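Local coordinates for protein restriction endonuclease LpnPI (Legionella pneumophila subsp. pneumophila str. Philadelphia 1, PDB 4RZL) that probably binds DNA carrying modified cytosine through this N-terminal SRA-type recognition domain of a modification-dependent restriction endonuclease, at residues K43-I48 / P131-V136. Numbering follows the deposited sequence.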
ATOM      1  N   LYS A  43      13.408  -6.332   2.520  1.00 21.07           N
ATOM      2  CA  LYS A  43      14.806  -5.893   2.481  1.00 22.64           C
ATOM      3  C   LYS A  43      14.914  -4.367   2.424  1.00 24.18           C
ATOM      4  O   LYS A  43      15.785  -3.767   3.051  1.00 28.13           O
ATOM      5  CB  LYS A  43      15.530  -6.507   1.292  1.00 25.25           C
ATOM      6  CG  LYS A  43      17.040  -6.379   1.406  1.00 37.81           C
ATOM      7  CD  LYS A  43      17.717  -7.258   0.390  1.00 35.62           C
ATOM      8  CE  LYS A  43      19.203  -7.328   0.648  1.00 39.77           C
ATOM      9  NZ  LYS A  43      19.847  -8.167  -0.387  1.00 42.29           N
ATOM     10  N   ILE A  44      14.017  -3.746   1.665  1.00 20.39           N
ATOM     11  CA  ILE A  44      13.974  -2.294   1.552  1.00 18.86           C
ATOM     12  C   ILE A  44      13.589  -1.652   2.878  1.00 21.58           C
ATOM     13  O   ILE A  44      14.156  -0.637   3.288  1.00 19.58           O
ATOM     14  CB  ILE A  44      12.960  -1.848   0.476  1.00 21.70           C
ATOM     15  CG1 ILE A  44      13.312  -2.458  -0.876  1.00 16.19           C
ATOM     16  CG2 ILE A  44      12.888  -0.324   0.386  1.00 14.42           C
ATOM     17  CD1 ILE A  44      12.220  -2.263  -1.937  1.00 20.96           C
ATOM     18  N   ILE A  45      12.590  -2.236   3.534  1.00 22.18           N
ATOM     19  CA  ILE A  45      12.030  -1.631   4.737  1.00 20.62           C
ATOM     20  C   ILE A  45      12.147  -2.577   5.913  1.00 29.37           C
ATOM     21  O   ILE A  45      11.382  -3.534   6.016  1.00 23.05           O
ATOM     22  CB  ILE A  45      10.544  -1.259   4.544  1.00 22.97           C
ATOM     23  CG1 ILE A  45      10.346  -0.545   3.207  1.00 24.86           C
ATOM     24  CG2 ILE A  45      10.046  -0.412   5.698  1.00 17.90           C
ATOM     25  CD1 ILE A  45       8.880  -0.327   2.837  1.00 23.06           C
ATOM     26  N   LYS A  46      13.098  -2.306   6.800  1.00 27.58           N
ATOM     27  CA  LYS A  46      13.242  -3.089   8.017  1.00 28.20           C
ATOM     28  C   LYS A  46      12.043  -2.836   8.924  1.00 32.27           C
ATOM     29  O   LYS A  46      11.672  -1.681   9.167  1.00 32.58           O
ATOM     30  CB  LYS A  46      14.543  -2.736   8.748  1.00 22.50           C
ATOM     31  CG  LYS A  46      15.809  -3.100   7.983  1.00 36.50           C
ATOM     32  CD  LYS A  46      17.043  -2.989   8.883  1.00 48.44           C
ATOM     33  CE  LYS A  46      18.341  -2.981   8.081  1.00 39.73           C
ATOM     34  NZ  LYS A  46      18.443  -4.126   7.139  1.00 53.75           N
ATOM     35  N   GLY A  47      11.432  -3.911   9.415  1.00 34.80           N
ATOM     36  CA  GLY A  47      10.255  -3.782  10.255  1.00 27.94           C
ATOM     37  C   GLY A  47       9.014  -4.311   9.568  1.00 28.73           C
ATOM     38  O   GLY A  47       7.982  -4.504  10.202  1.00 27.27           O
ATOM     39  N   ILE A  48       9.123  -4.534   8.260  1.00 25.35           N
ATOM     40  CA  ILE A  48       8.029  -5.064   7.453  1.00 24.34           C
ATOM     41  C   ILE A  48       8.290  -6.540   7.154  1.00 30.92           C
ATOM     42  O   ILE A  48       9.387  -6.897   6.734  1.00 30.47           O
ATOM     43  CB  ILE A  48       7.866  -4.270   6.124  1.00 24.20           C
ATOM     44  CG1 ILE A  48       7.363  -2.847   6.393  1.00 20.75           C
ATOM     45  CG2 ILE A  48       6.912  -4.976   5.174  1.00 24.82           C
ATOM     46  CD1 ILE A  48       5.895  -2.783   6.819  1.00 24.45           C
ATOM     47  N   PRO A 131       1.356   6.249   7.373  1.00 19.08           N
ATOM     48  CA  PRO A 131       1.672   6.228   5.950  1.00 14.79           C
ATOM     49  C   PRO A 131       1.351   4.861   5.356  1.00 16.39           C
ATOM     50  O   PRO A 131       1.516   3.835   6.020  1.00 14.01           O
ATOM     51  CB  PRO A 131       3.181   6.474   5.926  1.00 14.35           C
ATOM     52  CG  PRO A 131       3.477   7.138   7.186  1.00 21.45           C
ATOM     53  CD  PRO A 131       2.515   6.637   8.195  1.00 17.20           C
ATOM     54  N   ILE A 132       0.887   4.848   4.117  1.00 13.84           N
ATOM     55  CA  ILE A 132       0.664   3.591   3.419  1.00 15.80           C
ATOM     56  C   ILE A 132       1.536   3.582   2.172  1.00 14.26           C
ATOM     57  O   ILE A 132       1.538   4.558   1.406  1.00 16.64           O
ATOM     58  CB  ILE A 132      -0.818   3.403   3.043  1.00 14.68           C
ATOM     59  CG1 ILE A 132      -1.666   3.236   4.306  1.00 20.19           C
ATOM     60  CG2 ILE A 132      -0.992   2.203   2.135  1.00 15.11           C
ATOM     61  CD1 ILE A 132      -3.159   3.350   4.061  1.00 18.73           C
ATOM     62  N   PHE A 133       2.314   2.515   2.006  1.00 11.22           N
ATOM     63  CA  PHE A 133       3.111   2.320   0.792  1.00 13.43           C
ATOM     64  C   PHE A 133       2.486   1.232  -0.084  1.00 12.39           C
ATOM     65  O   PHE A 133       2.163   0.136   0.402  1.00 12.74           O
ATOM     66  CB  PHE A 133       4.553   1.922   1.117  1.00 13.24           C
ATOM     67  CG  PHE A 133       5.372   3.000   1.797  1.00 16.31           C
ATOM     68  CD1 PHE A 133       4.881   4.283   1.976  1.00 13.05           C
ATOM     69  CD2 PHE A 133       6.634   2.704   2.278  1.00 12.12           C
ATOM     70  CE1 PHE A 133       5.636   5.252   2.606  1.00 17.48           C
ATOM     71  CE2 PHE A 133       7.399   3.676   2.920  1.00 18.27           C
ATOM     72  CZ  PHE A 133       6.897   4.945   3.085  1.00 15.19           C
ATOM     73  N   ILE A 134       2.334   1.520  -1.373  1.00 10.85           N
ATOM     74  CA  ILE A 134       1.797   0.541  -2.326  1.00 14.76           C
ATOM     75  C   ILE A 134       2.876  -0.051  -3.215  1.00 12.38           C
ATOM     76  O   ILE A 134       3.686   0.686  -3.788  1.00 11.84           O
ATOM     77  CB  ILE A 134       0.723   1.163  -3.240  1.00 15.26           C
ATOM     78  CG1 ILE A 134      -0.399   1.787  -2.412  1.00 18.24           C
ATOM     79  CG2 ILE A 134       0.171   0.120  -4.239  1.00 12.79           C
ATOM     80  CD1 ILE A 134      -1.268   2.741  -3.230  1.00 24.01           C
ATOM     81  N   PHE A 135       2.913  -1.379  -3.302  1.00 11.12           N
ATOM     82  CA  PHE A 135       3.803  -2.096  -4.239  1.00 11.40           C
ATOM     83  C   PHE A 135       2.969  -3.027  -5.102  1.00 16.62           C
ATOM     84  O   PHE A 135       1.983  -3.614  -4.623  1.00 15.14           O
ATOM     85  CB  PHE A 135       4.873  -2.929  -3.506  1.00 13.53           C
ATOM     86  CG  PHE A 135       5.888  -2.116  -2.737  1.00 12.14           C
ATOM     87  CD1 PHE A 135       5.638  -1.722  -1.432  1.00 12.01           C
ATOM     88  CD2 PHE A 135       7.113  -1.794  -3.308  1.00 12.04           C
ATOM     89  CE1 PHE A 135       6.587  -0.988  -0.708  1.00 17.28           C
ATOM     90  CE2 PHE A 135       8.064  -1.066  -2.604  1.00 13.26           C
ATOM     91  CZ  PHE A 135       7.801  -0.654  -1.301  1.00 14.71           C
ATOM     92  N   VAL A 136       3.349  -3.186  -6.365  1.00 18.28           N
ATOM     93  CA  VAL A 136       2.730  -4.221  -7.182  1.00 12.86           C
ATOM     94  C   VAL A 136       3.818  -5.166  -7.679  1.00 21.16           C
ATOM     95  O   VAL A 136       4.977  -4.771  -7.836  1.00 15.88           O
ATOM     96  CB  VAL A 136       1.932  -3.654  -8.399  1.00 21.42           C
ATOM     97  CG1 VAL A 136       0.838  -2.687  -7.934  1.00 18.07           C
ATOM     98  CG2 VAL A 136       2.858  -2.994  -9.429  1.00 18.90           C
TER
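Ile45 reaches both phenylalanines of strand 132-137 with a single methyl group. Its CD1 lies 3.8 Å from CD2 of Phe133, arriving at the ring edge close to the ring plane, and the same CD1 comes within 4.3 Å of CE1 of Phe135, whose ring it meets obliquely. The chi1 of -46° sets CG1 beside the backbone N and CG2 anti to it; with CD1 then extended at chi2 171°, the long branch is carried to the aromatic pair. Ile44 adds a looser touch: CD1 of Ile44 lies 4.4 Å from CE2 of Phe135, also oblique to the ring. Phe135 is thus met by two isoleucine methyls, at CE1 and CE2. As alternate residues of one strand, the two phenylalanines extend from the same face of the curved mixed sheet of this SRA-type, PUA-clan recognition domain, and the end of helix 40-44 packs over that face. The strand sits between a parallel neighbour, 65-70, and an antiparallel one, 147-155. Both neighbours add to the apolar surroundings: Val152 and Leu65 touch Phe133, and Phe149 meets the Phe135 ring with the planes at about 55°, while Leu22 touches Ile44 and both phenylalanines. All four residues that touch here are buried, and apolar side chains alone join the segments; the backbones stay well apart, with CA of Ile45 10.5 Å from CA of Phe133. Ile45 is where the chain leaves helical geometry, and it begins a type II turn ending at Ile48, closed by a weak backbone hydrogen bond from Ile48 N to Ile45 O. At the helix end, the carbonyl O of Ile44 is hydrogen-bonded by Arg195 NH2.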